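Long-range contacts in ColD (Escherichia coli, PDB 3GR9), which removes, in its natural form, the C3'-hydroxyl group of GDP-4-keto-6-deoxy-D-mannose during L-colitose biosynthesis, and is here a variant made to turn the dehydratase into an aminotransferase: residues B[60-65]-B[181-186]; B[132-137]-B[158-163]; B[213-218]-B[249-254]. The protein carries 2 engineered substitutions. All coordinates share one frame; numbering follows the deposited sequence.

In the fold
Interactions 1 and 2 meet in the main mixed sheet, where strands 181-185 and 157-161 are neighbours; their centres are about 10 Å apart, and interaction 2 is nested along the chain inside the loop that interaction 1 closes. Asn62 and Asp161 tie the two together by a probable hydrogen bond. Interaction 3 follows later in the sequence, its centre about 13 Å from that of interaction 1; Leu63 and Leu64 of helix 58-71 pack on Tyr249, and Leu64 also on Arg215 and Val251. Interactions 2 and 3 do not touch, their nearest atoms being about 12 Å apart. Interactions 1 and 3 both touch the second subunit, and interaction 3 also meets a bound 2-oxoglutarate.

Interaction 1. Residues B[60-65]-B[181-186]; sequences TANLLM and MGTFSS
Thr183 gives its hydroxyl to the side-chain amide of Asn62 in the one hydrogen bond that joins the two segments. Thr183 OG1 lies 2.9 Å from Asn62 OD1, in the plane of that carbonyl and at a C=O...donor angle of 154°, while the two side chains cross at about a right angle. With chi1 at 53°, the threonine holds OG1 between its own backbone N and carbonyl carbon, where it meets the amide, and keeps CG2 beside the N. Asparagine suits this place because it both accepts and donates: OD1 takes the hydroxyl, and ND2 makes its stronger bond to Asp161 OD2. A weak bond from Asn162 N reaches the same threonine oxygen.

Helix 58-71 lies here over the mixed central sheet of an alpha/beta domain of the kind found in fold type I PLP enzymes. Its 60-65 part runs nearly antiparallel to strand 181-185, at 165°, with the axes 8.1 Å apart at their closest. Just along the strand, Ser185 OG is bonded to OP1 of the engineered lysine at position 190, modified by the cofactor.

Apolar packing is done by Ala61, Met65 and Met181 with the threonine methyl. Small Ala61 allows a close approach, its CB 3.9 Å from Thr183 CG2. One turn further on, Met65 has CG anti to its backbone N, directed at the strand; this CG sits 3.6 Å from Met181 CB, and the two unbranched, flexible chains slide past each other in opposite directions. Met181 curls round so that its CE is also 3.7 Å from Met65 CG, whereas Met65 bends near its end and brings CE to 3.8 Å from Thr183 CG2. Ile200 of strand 198-202 touches both Ala61 and Met181.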
loop_
_atom_site.group_PDB
_atom_site.type_symbol
_atom_site.label_atom_id
_atom_site.label_comp_id
_atom_site.label_asym_id
_atom_site.label_seq_id
_atom_site.Cartn_x
_atom_site.Cartn_y
_atom_site.Cartn_z
ATOM N N THR B 60 0.524 3.357 5.199
ATOM C CA THR B 60 1.717 3.000 4.458
ATOM C C THR B 60 2.904 3.866 4.835
ATOM O O THR B 60 4.059 3.426 4.790
ATOM C CB THR B 60 1.462 2.849 2.965
ATOM O OG1 THR B 60 0.821 4.029 2.461
ATOM C CG2 THR B 60 0.523 1.690 2.792
ATOM N N ALA B 61 2.597 5.059 5.305
ATOM C CA ALA B 61 3.645 5.947 5.736
ATOM C C ALA B 61 4.333 5.345 6.954
ATOM O O ALA B 61 5.520 5.582 7.172
ATOM C CB ALA B 61 3.073 7.296 6.072
ATOM N N ASN B 62 3.577 4.616 7.764
ATOM C CA ASN B 62 4.114 3.957 8.968
ATOM C C ASN B 62 4.930 2.756 8.519
ATOM O O ASN B 62 6.003 2.505 9.053
ATOM C CB ASN B 62 3.024 3.511 9.977
ATOM C CG ASN B 62 2.479 4.657 10.808
ATOM O OD1 ASN B 62 2.890 5.801 10.663
ATOM N ND2 ASN B 62 1.525 4.353 11.667
ATOM N N LEU B 63 4.426 2.035 7.521
ATOM C CA LEU B 63 5.130 0.880 6.943
ATOM C C LEU B 63 6.515 1.302 6.488
ATOM O O LEU B 63 7.527 0.704 6.822
ATOM C CB LEU B 63 4.358 0.397 5.715
ATOM C CG LEU B 63 4.932 -0.768 4.921
ATOM C CD1 LEU B 63 5.419 -1.847 5.850
ATOM C CD2 LEU B 63 3.848 -1.325 4.009
ATOM N N LEU B 64 6.526 2.351 5.683
ATOM C CA LEU B 64 7.728 2.938 5.158
ATOM C C LEU B 64 8.601 3.523 6.250
ATOM O O LEU B 64 9.812 3.248 6.303
ATOM C CB LEU B 64 7.364 3.963 4.095
ATOM C CG LEU B 64 7.573 3.296 2.714
ATOM C CD1 LEU B 64 6.785 1.975 2.469
ATOM C CD2 LEU B 64 7.309 4.261 1.590
ATOM N N MET B 65 8.008 4.215 7.208
ATOM C CA MET B 65 8.839 4.729 8.284
ATOM C C MET B 65 9.679 3.615 8.886
ATOM O O MET B 65 10.810 3.788 9.317
ATOM C CB MET B 65 7.976 5.212 9.428
ATOM C CG MET B 65 8.882 6.061 10.293
ATOM S SD MET B 65 7.923 6.682 11.615
ATOM C CE MET B 65 6.655 5.329 11.505
ATOM N N MET B 181 11.706 10.672 12.158
ATOM C CA MET B 181 10.704 10.616 11.107
ATOM C C MET B 181 9.394 10.794 11.849
ATOM O O MET B 181 9.254 10.337 12.990
ATOM C CB MET B 181 10.665 9.216 10.473
ATOM C CG MET B 181 10.770 9.144 8.968
ATOM S SD MET B 181 11.621 7.633 8.359
ATOM C CE MET B 181 12.380 7.057 9.745
ATOM N N GLY B 182 8.446 11.447 11.166
ATOM C CA GLY B 182 7.100 11.676 11.671
ATOM C C GLY B 182 6.144 11.322 10.531
ATOM O O GLY B 182 6.479 11.592 9.379
ATOM N N THR B 183 4.994 10.710 10.849
ATOM C CA THR B 183 3.974 10.316 9.852
ATOM C C THR B 183 2.662 11.141 10.016
ATOM O O THR B 183 2.300 11.578 11.121
ATOM C CB THR B 183 3.552 8.831 10.017
ATOM O OG1 THR B 183 3.151 8.552 11.379
ATOM C CG2 THR B 183 4.647 7.861 9.552
ATOM N N PHE B 184 1.938 11.341 8.925
ATOM C CA PHE B 184 0.674 12.065 8.978
ATOM C C PHE B 184 -0.278 11.235 8.133
ATOM O O PHE B 184 0.176 10.415 7.364
ATOM C CB PHE B 184 0.772 13.498 8.452
ATOM C CG PHE B 184 1.785 14.356 9.176
ATOM C CD1 PHE B 184 3.160 14.200 8.919
ATOM C CD2 PHE B 184 1.368 15.355 10.082
ATOM C CE1 PHE B 184 4.119 14.995 9.586
ATOM C CE2 PHE B 184 2.307 16.159 10.758
ATOM C CZ PHE B 184 3.678 15.975 10.507
ATOM N N SER B 185 -1.584 11.378 8.337
ATOM C CA SER B 185 -2.589 10.637 7.573
ATOM C C SER B 185 -3.567 11.659 6.976
ATOM O O SER B 185 -3.997 12.560 7.705
ATOM C CB SER B 185 -3.346 9.659 8.485
ATOM O OG SER B 185 -4.649 9.446 7.969
ATOM N N SER B 186 -3.873 11.559 5.670
ATOM C CA SER B 186 -4.837 12.487 4.984
ATOM C C SER B 186 -6.176 11.809 4.641
ATOM O O SER B 186 -6.836 12.098 3.625
ATOM C CB SER B 186 -4.284 13.271 3.747
ATOM O OG SER B 186 -2.926 12.994 3.397
#

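Interaction 2. Residues B[132-137]-B[158-163]; sequences ILTVNL and LLEDNC
Ile132 to Val135 run parallel to Leu158 to Asp161 in register, the strand axes 4.4 Å apart and turned by 31°, with backbone bonds passing alternately from one strand to the other as far as Asn136 N and Asp161 O. Leu159 O is gripped twice by Thr134, by its N at 2.7 Å and by its OG1 at 2.8 Å, from opposite faces of the carbonyl plane; a chi1 of 68° sets OG1 between the threonine's own N and carbonyl carbon, within reach of Leu159 O. The methyl of the same threonine presses on Leu158: Thr134 CG2 is only 3.4 Å from Leu158 CD1, a tight fit. On the other face, Leu133 CD1 rests 3.9 Å from Leu159 CB, and Val135 lies alongside Asp161.

Beyond the strands Asn136 spends its ND2 on two acceptors. It meets Glu160 OE1 at 3.1 Å, almost in the plane of its own amide and nearly along the carboxylate C-O axis, and Asn162 OD1 at 2.8 Å from above that carbonyl plane. An amide, with two N-H groups, is apt for this task. Glu160 is buried, but its carboxylate is also held by the backbone N of Gly176 and of Gly179. A water bridges Asn136 O and Asp161 O where the strands part, and Asp161 OD1 accepts from Cys163 N in an Asx turn, its OD2 going to Asn62 and Thr93. Helix 144-151 covers Thr134, Asn136 and Glu160 with Phe144, completing a beta-alpha-beta crossover of the central sheet.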
loop_
_atom_site.group_PDB
_atom_site.type_symbol
_atom_site.label_atom_id
_atom_site.label_comp_id
_atom_site.label_asym_id
_atom_site.label_seq_id
_atom_site.Cartn_x
_atom_site.Cartn_y
_atom_site.Cartn_z
ATOM N N ILE B 132 12.065 4.332 20.253
ATOM C CA ILE B 132 10.805 4.706 20.909
ATOM C C ILE B 132 9.841 5.240 19.862
ATOM O O ILE B 132 10.074 6.305 19.308
ATOM C CB ILE B 132 10.959 5.821 21.917
ATOM C CG1 ILE B 132 12.076 5.478 22.895
ATOM C CG2 ILE B 132 9.623 6.038 22.635
ATOM C CD1 ILE B 132 11.772 5.869 24.318
ATOM N N LEU B 133 8.733 4.537 19.654
ATOM C CA LEU B 133 7.714 4.958 18.694
ATOM C C LEU B 133 6.598 5.672 19.423
ATOM O O LEU B 133 5.651 5.067 19.905
ATOM C CB LEU B 133 7.119 3.736 17.971
ATOM C CG LEU B 133 6.010 4.107 16.993
ATOM C CD1 LEU B 133 6.297 5.511 16.482
ATOM C CD2 LEU B 133 5.867 3.119 15.849
ATOM N N THR B 134 6.707 6.980 19.514
ATOM C CA THR B 134 5.681 7.735 20.199
ATOM C C THR B 134 4.468 7.996 19.324
ATOM O O THR B 134 4.522 7.951 18.104
ATOM C CB THR B 134 6.243 9.063 20.613
ATOM O OG1 THR B 134 6.499 9.839 19.441
ATOM C CG2 THR B 134 7.549 8.834 21.318
ATOM N N VAL B 135 3.350 8.256 19.964
ATOM C CA VAL B 135 2.143 8.559 19.230
ATOM C C VAL B 135 1.441 9.794 19.844
ATOM O O VAL B 135 1.201 9.827 21.039
ATOM C CB VAL B 135 1.234 7.323 19.166
ATOM C CG1 VAL B 135 -0.199 7.680 18.656
ATOM C CG2 VAL B 135 1.888 6.259 18.250
ATOM N N ASN B 136 1.157 10.832 19.057
ATOM C CA ASN B 136 0.483 12.046 19.589
ATOM C C ASN B 136 -0.988 11.741 19.501
ATOM O O ASN B 136 -1.552 11.628 18.406
ATOM C CB ASN B 136 0.860 13.256 18.756
ATOM C CG ASN B 136 2.351 13.491 18.780
ATOM O OD1 ASN B 136 2.961 13.374 19.842
ATOM N ND2 ASN B 136 2.965 13.690 17.608
ATOM N N LEU B 137 -1.562 11.443 20.657
ATOM C CA LEU B 137 -2.940 11.004 20.713
ATOM C C LEU B 137 -3.960 12.130 20.707
ATOM O O LEU B 137 -3.911 13.029 21.559
ATOM C CB LEU B 137 -3.158 10.031 21.887
ATOM C CG LEU B 137 -4.129 8.926 21.524
ATOM C CD1 LEU B 137 -3.472 7.773 20.845
ATOM C CD2 LEU B 137 -5.120 8.473 22.621
ATOM N N LEU B 158 14.053 8.011 17.861
ATOM C CA LEU B 158 12.769 8.639 18.175
ATOM C C LEU B 158 11.885 8.799 16.943
ATOM O O LEU B 158 12.255 9.400 15.941
ATOM C CB LEU B 158 12.886 9.977 18.931
ATOM C CG LEU B 158 11.503 10.553 19.267
ATOM C CD1 LEU B 158 10.611 9.475 19.943
ATOM C CD2 LEU B 158 11.610 11.817 20.120
ATOM N N LEU B 159 10.686 8.265 17.033
ATOM C CA LEU B 159 9.752 8.386 15.931
ATOM C C LEU B 159 8.357 8.722 16.475
ATOM O O LEU B 159 8.026 8.406 17.616
ATOM C CB LEU B 159 9.665 7.067 15.201
ATOM C CG LEU B 159 10.931 6.304 14.822
ATOM C CD1 LEU B 159 10.359 4.945 14.437
ATOM C CD2 LEU B 159 11.604 6.946 13.580
ATOM N N GLU B 160 7.536 9.327 15.643
ATOM C CA GLU B 160 6.201 9.646 16.080
ATOM C C GLU B 160 5.127 9.369 15.049
ATOM O O GLU B 160 5.167 9.875 13.940
ATOM C CB GLU B 160 6.088 11.108 16.527
ATOM C CG GLU B 160 7.370 11.879 16.624
ATOM C CD GLU B 160 7.117 13.376 16.686
ATOM O OE1 GLU B 160 5.989 13.766 17.046
ATOM O OE2 GLU B 160 8.027 14.156 16.369
ATOM N N ASP B 161 4.154 8.568 15.439
ATOM C CA ASP B 161 3.006 8.354 14.596
ATOM C C ASP B 161 2.211 9.608 14.941
ATOM O O ASP B 161 1.598 9.697 16.001
ATOM C CB ASP B 161 2.254 7.091 14.995
ATOM C CG ASP B 161 1.010 6.861 14.164
ATOM O OD1 ASP B 161 0.381 7.833 13.726
ATOM O OD2 ASP B 161 0.648 5.692 13.963
ATOM N N ASN B 162 2.272 10.593 14.057
ATOM C CA ASN B 162 1.591 11.855 14.268
ATOM C C ASN B 162 0.339 11.935 13.418
ATOM O O ASN B 162 -0.118 13.012 13.053
ATOM C CB ASN B 162 2.531 13.015 13.960
ATOM C CG ASN B 162 1.990 14.343 14.429
ATOM O OD1 ASN B 162 1.312 14.422 15.446
ATOM N ND2 ASN B 162 2.286 15.396 13.686
ATOM N N CYS B 163 -0.204 10.769 13.103
ATOM C CA CYS B 163 -1.417 10.671 12.299
ATOM C C CYS B 163 -2.678 11.325 12.775
ATOM O O CYS B 163 -3.466 11.764 11.934
ATOM C CB CYS B 163 -1.675 9.258 11.764
ATOM S SG CYS B 163 -0.538 8.773 10.420
HETATM O O HOH W 1 -1.055 10.659 15.955
#

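Interaction 3. Residues B[213-218]-B[249-254]; sequences CIRAHG and YNVRPL. With AKG (2-oxoglutaric acid), chain I.
Arg215 and Val251 meet in the tight part of the contact, where Val251 N is hydrogen-bonded to Arg215 O at 2.6 Å. Tyr249 adds two backbone bonds, its N to Ile214 O and its O from His217 N at 2.8 Å, the latter coming from above the carbonyl plane. The Arg215 side chain crosses Pro253 at about a right angle, CD 3.9 Å from Pro253 CD, and its guanidinium goes on to Met54 O and Glu40.

These three bonds frame an isolated bridge of Ala216 with Asn250, which joins the end of helix 205-215 to the loop before helix 255-286, beside the active site shared by the subunits: Asn250 ND2 is hydrogen-bonded to the lysine-cofactor adduct at engineered position 190 of the second subunit.

Towards the bound 2-oxoglutarate the segments meet through side chains rather than backbone bonds. Arg252 NH1 sits at the edge of the imidazole, 3.5 Å from His217 NE2. An arginine suits a carboxylate, since its positive charge and N-H groups can face both oxygens: NH2 bonds ligand O4 at 3.0 Å, and NH1 reaches O3 weakly. Ligand C4 lies over one face of the His217 ring. Glu196 of the second subunit holds Arg252 NE in a salt bridge.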
loop_
_atom_site.group_PDB
_atom_site.type_symbol
_atom_site.label_atom_id
_atom_site.label_comp_id
_atom_site.label_asym_id
_atom_site.label_seq_id
_atom_site.Cartn_x
_atom_site.Cartn_y
_atom_site.Cartn_z
ATOM N N CYS B 213 12.990 5.809 -2.882
ATOM C CA CYS B 213 13.216 4.547 -3.541
ATOM C C CYS B 213 12.186 3.532 -3.175
ATOM O O CYS B 213 11.650 2.834 -4.034
ATOM C CB CYS B 213 14.594 4.009 -3.166
ATOM S SG CYS B 213 14.992 2.296 -3.710
ATOM N N ILE B 214 11.976 3.383 -1.879
ATOM C CA ILE B 214 11.059 2.338 -1.472
ATOM C C ILE B 214 9.570 2.570 -1.652
ATOM O O ILE B 214 8.798 1.618 -1.624
ATOM C CB ILE B 214 11.423 1.628 -0.158
ATOM C CG1 ILE B 214 11.139 2.498 1.069
ATOM C CG2 ILE B 214 12.820 1.011 -0.167
ATOM C CD1 ILE B 214 11.358 1.697 2.328
ATOM N N ARG B 215 9.175 3.821 -1.857
ATOM C CA ARG B 215 7.757 4.126 -2.077
ATOM C C ARG B 215 7.316 3.598 -3.441
ATOM O O ARG B 215 6.115 3.247 -3.605
ATOM C CB ARG B 215 7.553 5.636 -2.135
ATOM C CG ARG B 215 6.213 6.046 -2.738
ATOM C CD ARG B 215 5.934 7.554 -2.610
ATOM N NE ARG B 215 6.772 8.358 -3.502
ATOM C CZ ARG B 215 6.829 9.688 -3.467
ATOM N NH1 ARG B 215 6.107 10.383 -2.573
ATOM N NH2 ARG B 215 7.619 10.305 -4.309
ATOM N N ALA B 216 8.261 3.513 -4.390
ATOM C CA ALA B 216 7.900 3.078 -5.721
ATOM C C ALA B 216 8.780 2.018 -6.344
ATOM O O ALA B 216 9.727 2.355 -7.075
ATOM C CB ALA B 216 7.858 4.279 -6.615
ATOM N N HIS B 217 8.457 0.749 -6.092
ATOM C CA HIS B 217 9.166 -0.349 -6.748
ATOM C C HIS B 217 10.652 -0.605 -6.443
ATOM O O HIS B 217 11.219 -1.553 -6.993
ATOM C CB HIS B 217 8.952 -0.255 -8.302
ATOM C CG HIS B 217 7.510 -0.125 -8.710
ATOM N ND1 HIS B 217 6.626 -1.180 -8.646
ATOM C CD2 HIS B 217 6.784 0.946 -9.125
ATOM C CE1 HIS B 217 5.422 -0.774 -9.011
ATOM N NE2 HIS B 217 5.493 0.517 -9.306
ATOM N N GLY B 218 11.303 0.220 -5.620
ATOM C CA GLY B 218 12.734 0.001 -5.320
ATOM C C GLY B 218 13.614 0.268 -6.556
ATOM O O GLY B 218 14.726 -0.241 -6.654
ATOM N N TYR B 249 7.855 -1.276 -2.241
ATOM C CA TYR B 249 6.453 -1.479 -2.390
ATOM C C TYR B 249 6.002 -0.542 -3.472
ATOM O O TYR B 249 6.760 0.304 -3.907
ATOM C CB TYR B 249 5.780 -1.048 -1.091
ATOM C CG TYR B 249 6.179 -1.827 0.128
ATOM C CD1 TYR B 249 5.705 -3.101 0.333
ATOM C CD2 TYR B 249 7.016 -1.284 1.082
ATOM C CE1 TYR B 249 6.047 -3.817 1.442
ATOM C CE2 TYR B 249 7.375 -1.989 2.196
ATOM C CZ TYR B 249 6.878 -3.258 2.377
ATOM O OH TYR B 249 7.218 -3.986 3.467
ATOM N N ASN B 250 4.753 -0.656 -3.895
ATOM C CA ASN B 250 4.225 0.388 -4.740
ATOM C C ASN B 250 3.263 1.233 -3.924
ATOM O O ASN B 250 2.059 1.026 -4.001
ATOM C CB ASN B 250 3.537 -0.111 -6.003
ATOM C CG ASN B 250 2.692 0.962 -6.638
ATOM O OD1 ASN B 250 2.575 2.044 -6.093
ATOM N ND2 ASN B 250 2.109 0.679 -7.777
ATOM N N VAL B 251 3.795 2.172 -3.143
ATOM C CA VAL B 251 2.963 3.046 -2.296
ATOM C C VAL B 251 2.673 4.467 -2.682
ATOM O O VAL B 251 2.295 5.300 -1.847
ATOM C CB VAL B 251 2.891 2.732 -0.791
ATOM C CG1 VAL B 251 2.667 1.255 -0.594
ATOM C CG2 VAL B 251 4.097 3.274 0.017
ATOM N N ARG B 252 2.842 4.690 -3.982
ATOM C CA ARG B 252 2.608 5.966 -4.653
ATOM C C ARG B 252 1.224 6.535 -4.356
ATOM O O ARG B 252 0.222 5.816 -4.380
ATOM C CB ARG B 252 2.772 5.796 -6.181
ATOM C CG ARG B 252 4.241 5.566 -6.694
ATOM C CD ARG B 252 4.261 5.705 -8.192
ATOM N NE ARG B 252 3.379 4.712 -8.781
ATOM C CZ ARG B 252 3.763 3.846 -9.708
ATOM N NH1 ARG B 252 5.000 3.906 -10.186
ATOM N NH2 ARG B 252 2.904 2.958 -10.209
ATOM N N PRO B 253 1.180 7.847 -4.114
ATOM C CA PRO B 253 -0.077 8.514 -3.854
ATOM C C PRO B 253 -0.498 8.860 -5.264
ATOM O O PRO B 253 0.296 8.691 -6.202
ATOM C CB PRO B 253 0.338 9.772 -3.078
ATOM C CG PRO B 253 1.673 9.477 -2.538
ATOM C CD PRO B 253 2.316 8.615 -3.568
ATOM N N LEU B 254 -1.737 9.317 -5.410
ATOM C CA LEU B 254 -2.249 9.672 -6.735
ATOM C C LEU B 254 -2.218 11.187 -6.939
ATOM O O LEU B 254 -2.594 11.941 -6.048
ATOM C CB LEU B 254 -3.710 9.218 -6.878
ATOM C CG LEU B 254 -4.102 7.737 -7.079
ATOM C CD1 LEU B 254 -5.611 7.698 -7.414
ATOM C CD2 LEU B 254 -3.333 7.191 -8.283
HETATM C C1 AKG I . 6.286 -2.014 -16.377
HETATM O O1 AKG I . 6.797 -0.957 -16.826
HETATM O O2 AKG I . 6.587 -3.129 -16.877
HETATM C C2 AKG I . 5.382 -1.961 -15.203
HETATM O O5 AKG I . 5.074 -3.001 -14.662
HETATM C C3 AKG I . 4.903 -0.628 -14.674
HETATM C C4 AKG I . 5.422 -0.375 -13.253
HETATM C C5 AKG I . 4.702 0.795 -12.665
HETATM O O3 AKG I . 5.061 2.045 -13.049
HETATM O O4 AKG I . 3.740 0.619 -11.854
#